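Side-chain contacts in intracellular protease/amidase (Salmonella enterica subsp. enterica serovar Typhimurium, PDB 4K2H), which is of unsettled function but belongs to the DJ-1/PfpI family, binds zinc and may act as a peptidase: residues L27-I32 with R178-H183; V144-N149 with S167-G172. The protein carries 1 engineered substitution. All blocks are in the same frame, centred on the assembly; numbering follows the deposited sequence.

In the fold
Both contacts lie at the surface of a DJ-1/PfpI fold, and helix 159-171 connects them. Interaction 1 sets the end of helix 17-29 against the C-terminal helix 174-183, next to the second subunit and a bound zinc ion. Interaction 2 ties the hairpin at 144-153 to helix 159-171, away from the annotated sites and from the other chain. The chemistry differs accordingly: interaction 1 is van der Waals packing around a glutamine, with no hydrogen bond across it, whereas interaction 2 centres on one arginine, in a salt bridge with a carboxylate and modelled implausibly close to a backbone carbonyl. S167, from interaction 2, packs against L30 of interaction 1, its OG 3.4 Å from L30 CD1.

Interaction 1. Residues L27-I32 with R178-H183; sequences LRRLHI and REQAEH
L30 and Q180 bring the two backbones to their closest, CA to CA 7.4 Å, where helix 17-29 ends against the C-terminal helix 174-183 on the outside of the DJ-1/PfpI fold. The first helix closes with a Schellman motif: H31, at positive phi, is its C-prime residue, and I32 N reaches back to L27 O while H31 N bonds R28 O. Q180 does the work on the other side. Its aliphatic part runs past L30 in the opposite direction, with CG 3.5 Å from L30 CD2. A bend at chi2 (-58°) then turns the amide toward R29, and the Q180 and R29 side chains cross at about a right angle. There Q180 OE1 sits against methylene groups, 3.3 Å from R29 CD and 3.5 Å from R29 CB, and this buried oxygen has no hydrogen-bonding partner in the model. R29 spends its polar end elsewhere: NE makes a salt bridge with D25, and NH2 has a long, weak ion pair with E16 of the second subunit. A bound zinc ion lies about 4 Å from the nearest atom of the R29 side chain. On the amide's other branch, Q180 NE2 stops 4.0 Å from R29 O, too far for a hydrogen bond.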
loop_
_atom_site.group_PDB
_atom_site.type_symbol
_atom_site.label_atom_id
_atom_site.label_comp_id
_atom_site.label_asym_id
_atom_site.label_seq_id
_atom_site.Cartn_x
_atom_site.Cartn_y
_atom_site.Cartn_z
ATOM N N LEU A 27 -1.787 -0.183 -11.028
ATOM C CA LEU A 27 -1.221 -0.352 -12.350
ATOM C C LEU A 27 -1.227 -1.816 -12.777
ATOM O O LEU A 27 -1.626 -2.130 -13.914
ATOM C CB LEU A 27 0.194 0.220 -12.430
ATOM C CG LEU A 27 0.378 1.746 -12.269
ATOM C CD1 LEU A 27 1.853 2.097 -12.076
ATOM C CD2 LEU A 27 -0.155 2.502 -13.468
ATOM N N ARG A 28 -0.801 -2.705 -11.888
ATOM C CA ARG A 28 -0.708 -4.115 -12.230
ATOM C C ARG A 28 -2.087 -4.777 -12.311
ATOM O O ARG A 28 -2.244 -5.744 -13.043
ATOM C CB ARG A 28 0.253 -4.895 -11.281
ATOM C CG ARG A 28 1.705 -4.877 -11.750
ATOM C CD ARG A 28 2.713 -5.526 -10.779
ATOM N NE ARG A 28 4.117 -5.354 -11.208
ATOM C CZ ARG A 28 5.209 -5.517 -10.452
ATOM N NH1 ARG A 28 5.152 -5.857 -9.158
ATOM N NH2 ARG A 28 6.402 -5.291 -10.992
ATOM N N ARG A 29 -3.092 -4.262 -11.604
ATOM C CA ARG A 29 -4.461 -4.790 -11.775
ATOM C C ARG A 29 -4.950 -4.534 -13.191
ATOM O O ARG A 29 -5.673 -5.348 -13.752
ATOM C CB ARG A 29 -5.451 -4.157 -10.813
ATOM C CG ARG A 29 -5.523 -4.824 -9.461
ATOM C CD ARG A 29 -6.263 -3.960 -8.487
ATOM N NE ARG A 29 -5.893 -4.299 -7.131
ATOM C CZ ARG A 29 -6.413 -5.299 -6.439
ATOM N NH1 ARG A 29 -7.358 -6.058 -6.959
ATOM N NH2 ARG A 29 -5.973 -5.532 -5.199
ATOM N N LEU A 30 -4.541 -3.407 -13.762
ATOM C CA LEU A 30 -4.870 -3.056 -15.153
ATOM C C LEU A 30 -3.891 -3.629 -16.151
ATOM O O LEU A 30 -3.807 -3.128 -17.250
ATOM C CB LEU A 30 -4.847 -1.550 -15.297
ATOM C CG LEU A 30 -5.932 -0.893 -14.466
ATOM C CD1 LEU A 30 -5.582 0.542 -14.198
ATOM C CD2 LEU A 30 -7.264 -1.012 -15.196
ATOM N N HIS A 31 -3.095 -4.625 -15.747
ATOM C CA HIS A 31 -2.119 -5.249 -16.623
ATOM C C HIS A 31 -1.199 -4.240 -17.325
ATOM O O HIS A 31 -0.667 -4.535 -18.379
ATOM C CB HIS A 31 -2.825 -6.115 -17.683
ATOM C CG HIS A 31 -3.817 -7.086 -17.117
ATOM N ND1 HIS A 31 -3.443 -8.294 -16.572
ATOM C CD2 HIS A 31 -5.168 -7.030 -17.017
ATOM C CE1 HIS A 31 -4.517 -8.942 -16.157
ATOM N NE2 HIS A 31 -5.577 -8.197 -16.415
ATOM N N ILE A 32 -1.018 -3.055 -16.748
ATOM C CA ILE A 32 0.064 -2.154 -17.154
ATOM C C ILE A 32 1.381 -2.739 -16.632
ATOM O O ILE A 32 1.468 -3.119 -15.476
ATOM C CB ILE A 32 -0.162 -0.731 -16.619
ATOM C CG1 ILE A 32 -1.441 -0.149 -17.243
ATOM C CG2 ILE A 32 1.045 0.157 -16.876
ATOM C CD1 ILE A 32 -1.884 1.166 -16.647
ATOM N N ARG A 178 -12.133 3.018 -14.258
ATOM C CA ARG A 178 -13.361 3.072 -13.461
ATOM C C ARG A 178 -13.870 1.683 -13.089
ATOM O O ARG A 178 -14.374 1.476 -12.000
ATOM C CB ARG A 178 -14.446 3.826 -14.210
ATOM C CG ARG A 178 -15.766 3.869 -13.465
ATOM C CD ARG A 178 -16.594 5.092 -13.824
ATOM N NE ARG A 178 -15.958 6.325 -13.350
ATOM C CZ ARG A 178 -15.413 7.265 -14.129
ATOM N NH1 ARG A 178 -14.864 8.341 -13.570
ATOM N NH2 ARG A 178 -15.407 7.151 -15.458
ATOM N N GLU A 179 -13.721 0.734 -13.997
ATOM C CA GLU A 179 -14.141 -0.627 -13.741
ATOM C C GLU A 179 -13.295 -1.296 -12.654
ATOM O O GLU A 179 -13.831 -2.043 -11.846
ATOM C CB GLU A 179 -14.088 -1.433 -15.033
ATOM C CG GLU A 179 -14.553 -2.870 -14.887
ATOM C CD GLU A 179 -15.176 -3.450 -16.158
ATOM O OE1 GLU A 179 -15.359 -2.716 -17.165
ATOM O OE2 GLU A 179 -15.491 -4.659 -16.136
ATOM N N GLN A 180 -11.987 -1.029 -12.631
ATOM C CA GLN A 180 -11.124 -1.548 -11.561
ATOM C C GLN A 180 -11.413 -0.870 -10.236
ATOM O O GLN A 180 -11.487 -1.525 -9.217
ATOM C CB GLN A 180 -9.631 -1.380 -11.885
ATOM C CG GLN A 180 -8.995 -2.586 -12.542
ATOM C CD GLN A 180 -9.115 -3.850 -11.709
ATOM O OE1 GLN A 180 -8.925 -3.848 -10.480
ATOM N NE2 GLN A 180 -9.445 -4.935 -12.373
ATOM N N ALA A 181 -11.547 0.446 -10.259
ATOM C CA ALA A 181 -11.983 1.203 -9.094
ATOM C C ALA A 181 -13.311 0.658 -8.532
ATOM O O ALA A 181 -13.487 0.518 -7.322
ATOM C CB ALA A 181 -12.132 2.672 -9.464
ATOM N N GLU A 182 -14.248 0.339 -9.407
ATOM C CA GLU A 182 -15.472 -0.302 -8.946
ATOM C C GLU A 182 -15.166 -1.664 -8.296
ATOM O O GLU A 182 -15.663 -1.950 -7.222
ATOM C CB GLU A 182 -16.495 -0.429 -10.085
ATOM C CG GLU A 182 -17.101 0.920 -10.487
ATOM C CD GLU A 182 -17.993 0.874 -11.736
ATOM O OE1 GLU A 182 -18.297 -0.229 -12.250
ATOM O OE2 GLU A 182 -18.410 1.959 -12.200
ATOM N N HIS A 183 -14.326 -2.479 -8.933
ATOM C CA HIS A 183 -13.995 -3.823 -8.432
ATOM C C HIS A 183 -13.363 -3.818 -7.006
ATOM O O HIS A 183 -13.588 -4.743 -6.223
ATOM C CB HIS A 183 -13.073 -4.503 -9.440
ATOM C CG HIS A 183 -12.739 -5.928 -9.118
ATOM N ND1 HIS A 183 -13.572 -6.982 -9.448
ATOM C CD2 HIS A 183 -11.647 -6.479 -8.525
ATOM C CE1 HIS A 183 -13.013 -8.116 -9.057
ATOM N NE2 HIS A 183 -11.846 -7.840 -8.496
#

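Interaction 2. Residues V144-N149 with S167-G172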
loop_
_atom_site.group_PDB
_atom_site.type_symbol
_atom_site.label_atom_id
_atom_site.label_comp_id
_atom_site.label_asym_id
_atom_site.label_seq_id
_atom_site.Cartn_x
_atom_site.Cartn_y
_atom_site.Cartn_z
ATOM N N VAL A 144 -4.712 15.620 -6.916
ATOM C CA VAL A 144 -3.928 15.271 -8.053
ATOM C C VAL A 144 -3.913 16.475 -8.994
ATOM O O VAL A 144 -4.953 17.035 -9.314
ATOM C CB VAL A 144 -4.521 14.047 -8.774
ATOM C CG1 VAL A 144 -3.699 13.688 -10.003
ATOM C CG2 VAL A 144 -4.564 12.847 -7.842
ATOM N N VAL A 145 -2.726 16.861 -9.438
ATOM C CA VAL A 145 -2.530 17.963 -10.369
ATOM C C VAL A 145 -1.917 17.401 -11.619
ATOM O O VAL A 145 -0.979 16.584 -11.522
ATOM C CB VAL A 145 -1.568 18.985 -9.773
ATOM C CG1 VAL A 145 -1.224 20.082 -10.782
ATOM C CG2 VAL A 145 -2.180 19.566 -8.515
ATOM N N GLU A 146 -2.433 17.802 -12.780
ATOM C CA GLU A 146 -1.840 17.437 -14.069
ATOM C C GLU A 146 -1.456 18.654 -14.871
ATOM O O GLU A 146 -2.269 19.581 -15.049
ATOM C CB GLU A 146 -2.824 16.677 -14.924
ATOM C CG GLU A 146 -3.303 15.398 -14.318
ATOM C CD GLU A 146 -4.305 14.722 -15.222
ATOM O OE1 GLU A 146 -3.930 14.360 -16.364
ATOM O OE2 GLU A 146 -5.459 14.561 -14.779
ATOM N N ASP A 147 -0.236 18.653 -15.389
ATOM C CA ASP A 147 0.211 19.746 -16.233
ATOM C C ASP A 147 1.198 19.201 -17.223
ATOM O O ASP A 147 2.344 18.965 -16.859
ATOM C CB ASP A 147 0.841 20.858 -15.389
ATOM C CG ASP A 147 1.272 22.068 -16.225
ATOM O OD1 ASP A 147 1.206 22.016 -17.464
ATOM O OD2 ASP A 147 1.713 23.055 -15.625
ATOM N N GLY A 148 0.741 18.999 -18.465
ATOM C CA GLY A 148 1.549 18.368 -19.499
ATOM C C GLY A 148 1.868 16.938 -19.105
ATOM O O GLY A 148 0.971 16.171 -18.796
ATOM N N ASN A 149 3.144 16.580 -19.091
ATOM C CA ASN A 149 3.553 15.223 -18.747
ATOM C C ASN A 149 3.910 15.054 -17.228
ATOM O O ASN A 149 4.487 14.051 -16.819
ATOM C CB ASN A 149 4.714 14.796 -19.646
ATOM C CG ASN A 149 5.956 15.674 -19.460
ATOM O OD1 ASN A 149 5.839 16.904 -19.346
ATOM N ND2 ASN A 149 7.149 15.049 -19.412
ATOM N N SER A 167 -3.169 5.869 -14.428
ATOM C CA SER A 167 -3.526 4.716 -15.249
ATOM C C SER A 167 -4.383 5.128 -16.449
ATOM O O SER A 167 -4.188 4.660 -17.569
ATOM C CB SER A 167 -4.313 3.696 -14.438
ATOM O OG SER A 167 -3.539 3.133 -13.395
ATOM N N ALA A 168 -5.354 5.991 -16.184
ATOM C CA ALA A 168 -6.288 6.416 -17.190
ATOM C C ALA A 168 -5.529 7.163 -18.274
ATOM O O ALA A 168 -5.748 6.953 -19.459
ATOM C CB ALA A 168 -7.339 7.307 -16.565
ATOM N N ARG A 169 -4.616 8.027 -17.863
ATOM C CA ARG A 169 -3.754 8.707 -18.812
ATOM C C ARG A 169 -2.895 7.727 -19.656
ATOM O O ARG A 169 -2.798 7.869 -20.885
ATOM C CB ARG A 169 -2.875 9.665 -18.058
ATOM C CG ARG A 169 -1.945 10.441 -18.950
ATOM C CD ARG A 169 -2.638 11.558 -19.712
ATOM N NE ARG A 169 -1.578 12.519 -19.980
ATOM C CZ ARG A 169 -1.279 13.563 -19.214
ATOM N NH1 ARG A 169 -0.254 14.327 -19.547
ATOM N NH2 ARG A 169 -2.016 13.872 -18.150
ATOM N N LEU A 170 -2.278 6.742 -19.012
ATOM C CA LEU A 170 -1.524 5.706 -19.744
ATOM C C LEU A 170 -2.383 4.887 -20.712
ATOM O O LEU A 170 -1.918 4.516 -21.798
ATOM C CB LEU A 170 -0.835 4.737 -18.792
ATOM C CG LEU A 170 0.373 5.278 -18.018
ATOM C CD1 LEU A 170 0.684 4.364 -16.854
ATOM C CD2 LEU A 170 1.590 5.431 -18.915
ATOM N N LEU A 171 -3.617 4.590 -20.306
ATOM C CA LEU A 171 -4.503 3.759 -21.119
ATOM C C LEU A 171 -5.267 4.572 -22.169
ATOM O O LEU A 171 -5.777 4.004 -23.111
ATOM C CB LEU A 171 -5.493 2.987 -20.243
ATOM C CG LEU A 171 -4.910 1.880 -19.353
ATOM C CD1 LEU A 171 -6.020 1.114 -18.657
ATOM C CD2 LEU A 171 -4.056 0.908 -20.160
ATOM N N GLY A 172 -5.354 5.889 -21.976
ATOM C CA GLY A 172 -6.116 6.782 -22.856
ATOM C C GLY A 172 -7.597 6.457 -22.853
ATOM O O GLY A 172 -8.249 6.581 -23.869
#
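R169 reaches from the last turns of helix 159-171 to a beta hairpin, strands 144-147 and 150-153, and meets both E146 and G148. The hairpin turns through G148, at phi 64°, and N149, which together take the backbone angles of a type II' beta turn; the positive phi of the first position suits glycine.

The charged part of the contact is a salt bridge. E146 OE1 lies 2.7 Å from R169 NH2, at the edge of the guanidinium and near its plane. The carboxylate is nearly coplanar with that group, and the two side chains run past each other in opposite directions. R169 starts with CG anti to its own backbone N (chi1 -179°) and bends at chi2, which carries the guanidinium out to the hairpin, while E146 comes to meet it on a chain extended beyond CG. The E146 side chain also touches T165, one helical turn before R169.

The second branch of the guanidinium turns to the backbone. R169 NH1 donates a hydrogen bond to G148 O, modelled at 2.3 Å, which is too short to be taken at face value; the pairing is plausible, but its exact length is doubtful. If the NH1 bond is real, it and the salt bridge would together limit rotation of the guanidinium.

Packing adds less. R169 also touches L101 of strand 101-104, the outermost strand of the parallel sheet on that side within this chain. The turn is anchored beyond the contact too: N149 ND2 bonds K100 O and D96 OD1, and its backbone pairs with I102. N149 meets the arginine through its backbone, CA standing obliquely 4.0 Å from R169 NH1.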